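Local coordinates for protein succinate-semialdehyde dehydrogenase (Synechococcus sp., PDB 4ITA) that probably oxidises succinic semialdehyde to succinate with NADP+ as cofactor, and is seen here with NADPH bound in its Rossmann-type domain, at residues V154-S159 with L185-S190; G124-V129 with A203-G208. All blocks are in the same frame, centred on the assembly; numbering follows the deposited sequence.

Of the four segments, 124-129 comes first from the N terminus, on strand 115-129. The chain then runs through helix 137-149 into strand 152-156, whose end and following turn form 154-159, and through helix 162-175 to strand 182-185 and the loop 185-190, closing contact 1. Helix 192-197 leads on to strand 201-207, and contact 2 closes the larger loop, with contact 1 nested inside it. Strand 115-129 lies between strands 152-156 and 201-207, so the two contacts belong to one sheet; Lys156 N lies 2.8 Å from Ala128 O, a probable hydrogen bond. Both meet NADPH, contact 1 at the 2'-phosphate and adenine, contact 2 at the riboses and nicotinamide.

Contact 1. Residues V154-S159 with L185-S190; sequences VLKHAS and LLIGAS. With NDP (NADPH dihydro-nicotinamide-adenine-dinucleotide phosphate), chain C; EDO (1,2-ethanediol), chain H.
Lys156 reaches from the end of a Rossmann-type strand past Ile187 to the 2'-phosphate of NADPH. With CG anti to the backbone N (chi1 -179°), its chain sets CG against Ile187 CG1 at 3.5 Å; bends at chi2 and chi4 then bring NZ round to three oxygens. NZ donates to Ile187 O at 2.9 Å, 16° off that carbonyl's plane, to His157 O, and to phosphate oxygen O1X at 2.8 Å. The ammonium thus links both segments to the cofactor, and a methionine in its place would probably leave the phosphate without this positive charge and the two carbonyls without the ammonium that joins them to it. Upstream, Leu185 N bonds to Leu155 O, while Leu185 CD1 rests on Val154 CB at 3.8 Å. Beyond this the two backbones separate, and two waters bridge them: one joins His157 N to Leu185 O, the other donates to His157 O and Ile187 O. Pro135 O receives His157 NE2. Ala189 CB packs against the adenine at C5A. Ser159 grips the phosphate twice, its N bonding to O3X and its OG to O1X at 2.7 Å.

Contact 2. Residues G124-V129 with A203-G208; sequences GILLAV and AATLTG. With NDP (NADPH dihydro-nicotinamide-adenine-dinucleotide phosphate), chain C.
A first torsion of 175° swings Val129 CG1 away from the main-chain nitrogen, and Leu206 CG points the same way (chi1 -178°), which brings the two side chains together on one face of the sheet. Leu206 CD1 meets Val129 CG1 at 3.6 Å, and the pair cross at a slant. Val129 CG1 also lies 3.3 Å from O4B of the adenosine ribose, so this methyl touches both the neighbouring strand and the cofactor. Leu127 and Ala204 continue the same face more loosely, CD2 to CB; Leu216 of helix 210-222 covers Ala204, Val129 and Leu206. On the other face Leu126 extends CD1 over the backbone of Ala203, close to its O and C, and Ala128 CB touches the Thr205 methyl CG2 at 3.7 Å. Phe142 of helix 137-149 packs on Leu126 and Ala128, while Phe447 packs on Leu126, Ala203 and Thr205.

Between these faces run four parallel-strand hydrogen bonds. Leu127 N donates to Ala203 O, and Thr205 N returns to Leu127 O at 2.8 Å. Val129 N then reaches Thr205 O, and Thr207 N reaches Val129 O at 3.0 Å. Close CA-H...O contacts, such as Leu206 CA to Val129 O, accompany the bonds. Ala203 N, buried at the start, finds no partner in the model.

At the C-terminal ends the strands arrive at NADPH. Thr207 CG2 approaches nicotinamide C2N at 3.4 Å, and Gly208 CA lies 3.1 Å from ribose O4D; a side chain there would be crowded by the cofactor. Parallel strands backed by helices, with a dinucleotide lying across their C-terminal ends, are the mark of the Rossmann-type cofactor-binding domain of aldehyde dehydrogenases.

Contact 1. Residues V154-S159 with L185-S190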
# COMPACT_ATOMS: atom_id res chain seq x y z
N VAL A 154 -0.51 -8.33 16.53
CA VAL A 154 -0.96 -7.73 17.78
C VAL A 154 -2.21 -6.91 17.46
O VAL A 154 -2.24 -6.16 16.48
CB VAL A 154 0.13 -6.88 18.49
CG1 VAL A 154 1.26 -7.79 18.97
CG2 VAL A 154 0.69 -5.78 17.57
N LEU A 155 -3.24 -7.10 18.27
CA LEU A 155 -4.53 -6.46 18.06
C LEU A 155 -4.79 -5.39 19.10
O LEU A 155 -4.76 -5.67 20.30
CB LEU A 155 -5.65 -7.50 18.16
CG LEU A 155 -7.08 -6.98 18.28
CD1 LEU A 155 -7.55 -6.26 17.02
CD2 LEU A 155 -8.04 -8.11 18.65
N LYS A 156 -5.05 -4.17 18.65
CA LYS A 156 -5.63 -3.14 19.50
C LYS A 156 -7.09 -3.01 19.08
O LYS A 156 -7.41 -2.43 18.03
CB LYS A 156 -4.88 -1.81 19.37
CG LYS A 156 -5.42 -0.69 20.27
CD LYS A 156 -6.38 0.27 19.55
CE LYS A 156 -6.90 1.37 20.49
NZ LYS A 156 -7.87 0.87 21.51
N HIS A 157 -7.97 -3.59 19.88
CA HIS A 157 -9.39 -3.54 19.60
C HIS A 157 -9.97 -2.27 20.23
O HIS A 157 -9.31 -1.57 21.00
CB HIS A 157 -10.09 -4.79 20.14
CG HIS A 157 -11.20 -5.29 19.27
ND1 HIS A 157 -11.97 -4.46 18.49
CD2 HIS A 157 -11.66 -6.55 19.05
CE1 HIS A 157 -12.86 -5.17 17.82
NE2 HIS A 157 -12.70 -6.44 18.15
N ALA A 158 -11.23 -1.99 19.91
CA ALA A 158 -11.92 -0.85 20.48
C ALA A 158 -12.02 -1.02 21.99
O ALA A 158 -12.15 -2.14 22.50
CB ALA A 158 -13.29 -0.73 19.86
N SER A 159 -11.99 0.10 22.72
CA SER A 159 -11.94 0.06 24.18
C SER A 159 -13.22 -0.44 24.84
O SER A 159 -13.21 -0.78 26.02
CB SER A 159 -11.56 1.43 24.73
OG SER A 159 -10.20 1.70 24.52
N LEU A 185 -3.98 -6.67 22.73
CA LEU A 185 -3.44 -5.61 23.58
C LEU A 185 -4.58 -4.79 24.13
O LEU A 185 -5.26 -4.08 23.39
CB LEU A 185 -2.50 -4.70 22.78
CG LEU A 185 -1.38 -5.37 21.97
CD1 LEU A 185 -0.55 -4.32 21.26
CD2 LEU A 185 -0.50 -6.24 22.86
N LEU A 186 -4.79 -4.89 25.45
CA LEU A 186 -5.79 -4.05 26.11
C LEU A 186 -5.17 -2.68 26.32
O LEU A 186 -4.60 -2.40 27.38
CB LEU A 186 -6.25 -4.67 27.43
CG LEU A 186 -7.03 -5.98 27.29
CD1 LEU A 186 -7.53 -6.43 28.67
CD2 LEU A 186 -8.17 -5.87 26.30
N ILE A 187 -5.23 -1.85 25.29
CA ILE A 187 -4.61 -0.53 25.31
C ILE A 187 -5.52 0.50 24.67
O ILE A 187 -6.37 0.16 23.84
CB ILE A 187 -3.23 -0.52 24.60
CG1 ILE A 187 -3.36 -0.83 23.10
CG2 ILE A 187 -2.25 -1.46 25.30
CD1 ILE A 187 -2.04 -0.75 22.33
N GLY A 188 -5.33 1.76 25.05
CA GLY A 188 -6.11 2.85 24.50
C GLY A 188 -5.49 3.42 23.24
O GLY A 188 -4.37 3.07 22.85
N ALA A 189 -6.21 4.34 22.62
CA ALA A 189 -5.76 4.95 21.37
C ALA A 189 -4.40 5.64 21.50
O ALA A 189 -3.58 5.59 20.59
CB ALA A 189 -6.82 5.92 20.83
N SER A 190 -4.16 6.28 22.65
CA SER A 190 -2.90 7.00 22.87
C SER A 190 -1.67 6.08 22.92
O SER A 190 -0.54 6.55 22.83
CB SER A 190 -2.96 7.83 24.15
OG SER A 190 -3.02 7.00 25.30
PA NDP C . -12.97 4.91 15.72
O1A NDP C . -12.07 5.31 14.58
O2A NDP C . -13.32 5.91 16.78
O5B NDP C . -12.31 3.65 16.45
C5B NDP C . -11.83 2.51 15.73
C4B NDP C . -10.56 1.96 16.37
O4B NDP C . -9.52 2.94 16.26
C3B NDP C . -10.70 1.70 17.87
O3B NDP C . -9.84 0.61 18.23
C2B NDP C . -10.17 2.98 18.48
O2B NDP C . -9.68 2.81 19.81
C1B NDP C . -9.01 3.24 17.56
N9A NDP C . -8.56 4.64 17.50
C8A NDP C . -9.31 5.76 17.53
N7A NDP C . -8.51 6.85 17.41
C5A NDP C . -7.25 6.42 17.27
C6A NDP C . -5.92 7.02 17.09
N6A NDP C . -5.79 8.36 17.03
N1A NDP C . -4.87 6.19 16.99
C2A NDP C . -4.99 4.85 17.05
N3A NDP C . -6.16 4.23 17.21
C4A NDP C . -7.29 4.96 17.32
O3 NDP C . -14.28 4.30 14.97
PN NDP C . -15.86 4.28 15.33
O1N NDP C . -16.32 5.60 15.90
O2N NDP C . -16.13 2.99 16.06
O5D NDP C . -16.49 4.16 13.85
C5D NDP C . -16.28 2.99 13.07
C4D NDP C . -15.83 3.38 11.68
O4D NDP C . -15.24 2.25 11.03
C3D NDP C . -16.97 3.82 10.79
O3D NDP C . -16.59 4.97 10.02
C2D NDP C . -17.19 2.59 9.93
O2D NDP C . -17.85 2.93 8.71
C1D NDP C . -15.76 2.12 9.70
N1N NDP C . -15.76 0.73 9.24
C2N NDP C . -15.00 0.36 8.19
C3N NDP C . -15.33 -0.78 7.47
C7N NDP C . -14.49 -1.24 6.31
O7N NDP C . -14.19 -2.43 6.24
N7N NDP C . -14.10 -0.36 5.39
C4N NDP C . -16.54 -1.61 7.82
C5N NDP C . -16.91 -1.37 9.21
C6N NDP C . -16.50 -0.21 9.87
P2B NDP C . -10.54 3.26 21.09
O1X NDP C . -9.61 2.92 22.22
O2X NDP C . -10.77 4.75 20.95
O3X NDP C . -11.80 2.46 21.11
C1 EDO H . 1.31 5.15 27.61
O1 EDO H . 1.06 3.89 26.96
C2 EDO H . 0.71 6.27 26.77
O2 EDO H . -0.72 6.25 26.86
O HOH W 1 -7.74 -4.89 22.45
O HOH W 2 -8.48 -1.88 23.89

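Contact 2. Residues G124-V129 with A203-G208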
# COMPACT_ATOMS: atom_id res chain seq x y z
N GLY A 124 6.50 -10.12 9.33
CA GLY A 124 6.79 -10.13 10.76
C GLY A 124 5.56 -9.73 11.55
O GLY A 124 4.46 -10.19 11.27
N ILE A 125 5.75 -8.88 12.55
CA ILE A 125 4.63 -8.43 13.37
C ILE A 125 3.77 -7.40 12.64
O ILE A 125 4.25 -6.35 12.21
CB ILE A 125 5.11 -7.79 14.69
CG1 ILE A 125 6.02 -8.73 15.49
CG2 ILE A 125 3.92 -7.36 15.53
CD1 ILE A 125 6.67 -8.04 16.69
N LEU A 126 2.48 -7.71 12.54
CA LEU A 126 1.46 -6.79 12.02
C LEU A 126 0.63 -6.25 13.18
O LEU A 126 0.12 -7.01 14.01
CB LEU A 126 0.54 -7.54 11.05
CG LEU A 126 -0.73 -6.85 10.54
CD1 LEU A 126 -0.42 -5.62 9.69
CD2 LEU A 126 -1.58 -7.84 9.74
N LEU A 127 0.52 -4.93 13.25
CA LEU A 127 -0.43 -4.27 14.14
C LEU A 127 -1.77 -4.13 13.45
O LEU A 127 -1.83 -3.65 12.32
CB LEU A 127 0.07 -2.88 14.54
CG LEU A 127 -0.97 -1.93 15.14
CD1 LEU A 127 -1.48 -2.40 16.49
CD2 LEU A 127 -0.38 -0.54 15.26
N ALA A 128 -2.83 -4.52 14.14
CA ALA A 128 -4.19 -4.27 13.68
C ALA A 128 -4.96 -3.45 14.69
O ALA A 128 -4.99 -3.77 15.88
CB ALA A 128 -4.90 -5.56 13.43
N VAL A 129 -5.61 -2.39 14.21
CA VAL A 129 -6.48 -1.56 15.03
C VAL A 129 -7.90 -1.73 14.49
O VAL A 129 -8.15 -1.50 13.30
CB VAL A 129 -6.07 -0.07 14.96
CG1 VAL A 129 -7.08 0.80 15.71
CG2 VAL A 129 -4.67 0.11 15.54
N ALA A 203 4.28 -3.49 9.91
CA ALA A 203 3.15 -3.06 9.10
C ALA A 203 1.97 -2.81 10.01
O ALA A 203 1.93 -3.30 11.14
CB ALA A 203 2.81 -4.13 8.08
N ALA A 204 1.00 -2.05 9.53
CA ALA A 204 -0.19 -1.77 10.32
C ALA A 204 -1.43 -1.67 9.46
O ALA A 204 -1.40 -1.15 8.35
CB ALA A 204 -0.01 -0.50 11.13
N THR A 205 -2.53 -2.17 10.00
CA THR A 205 -3.82 -2.12 9.34
C THR A 205 -4.85 -1.54 10.30
O THR A 205 -4.82 -1.81 11.51
CB THR A 205 -4.22 -3.52 8.82
OG1 THR A 205 -5.39 -3.42 7.99
CG2 THR A 205 -4.48 -4.50 9.95
N LEU A 206 -5.74 -0.69 9.79
CA LEU A 206 -6.78 -0.12 10.62
C LEU A 206 -8.11 -0.14 9.91
O LEU A 206 -8.21 0.23 8.73
CB LEU A 206 -6.43 1.32 11.04
CG LEU A 206 -7.42 2.03 11.97
CD1 LEU A 206 -6.69 2.98 12.92
CD2 LEU A 206 -8.48 2.84 11.19
N THR A 207 -9.14 -0.57 10.63
CA THR A 207 -10.52 -0.42 10.23
C THR A 207 -11.17 0.51 11.25
O THR A 207 -11.06 0.29 12.46
CB THR A 207 -11.23 -1.78 10.19
OG1 THR A 207 -10.57 -2.62 9.24
CG2 THR A 207 -12.70 -1.62 9.80
N GLY A 208 -11.79 1.58 10.78
CA GLY A 208 -12.28 2.60 11.69
C GLY A 208 -12.62 3.90 11.00
O GLY A 208 -12.86 3.93 9.80
PA NDP C . -12.97 4.91 15.72
O1A NDP C . -12.07 5.31 14.58
O2A NDP C . -13.32 5.91 16.78
O5B NDP C . -12.31 3.65 16.45
C5B NDP C . -11.83 2.51 15.73
C4B NDP C . -10.56 1.96 16.37
O4B NDP C . -9.52 2.94 16.26
C3B NDP C . -10.70 1.70 17.87
O3B NDP C . -9.84 0.61 18.23
C2B NDP C . -10.17 2.98 18.48
O2B NDP C . -9.68 2.81 19.81
C1B NDP C . -9.01 3.24 17.56
N9A NDP C . -8.56 4.64 17.50
C8A NDP C . -9.31 5.76 17.53
N7A NDP C . -8.51 6.85 17.41
C5A NDP C . -7.25 6.42 17.27
C6A NDP C . -5.92 7.02 17.09
N6A NDP C . -5.79 8.36 17.03
N1A NDP C . -4.87 6.19 16.99
C2A NDP C . -4.99 4.85 17.05
N3A NDP C . -6.16 4.23 17.21
C4A NDP C . -7.29 4.96 17.32
O3 NDP C . -14.28 4.30 14.97
PN NDP C . -15.86 4.28 15.33
O1N NDP C . -16.32 5.60 15.90
O2N NDP C . -16.13 2.99 16.06
O5D NDP C . -16.49 4.16 13.85
C5D NDP C . -16.28 2.99 13.07
C4D NDP C . -15.83 3.38 11.68
O4D NDP C . -15.24 2.25 11.03
C3D NDP C . -16.97 3.82 10.79
O3D NDP C . -16.59 4.97 10.02
C2D NDP C . -17.19 2.59 9.93
O2D NDP C . -17.85 2.93 8.71
C1D NDP C . -15.76 2.12 9.70
N1N NDP C . -15.76 0.73 9.24
C2N NDP C . -15.00 0.36 8.19
C3N NDP C . -15.33 -0.78 7.47
C7N NDP C . -14.49 -1.24 6.31
O7N NDP C . -14.19 -2.43 6.24
N7N NDP C . -14.10 -0.36 5.39
C4N NDP C . -16.54 -1.61 7.82
C5N NDP C . -16.91 -1.37 9.21
C6N NDP C . -16.50 -0.21 9.87
P2B NDP C . -10.54 3.26 21.09
O1X NDP C . -9.61 2.92 22.22
O2X NDP C . -10.77 4.75 20.95
O3X NDP C . -11.80 2.46 21.11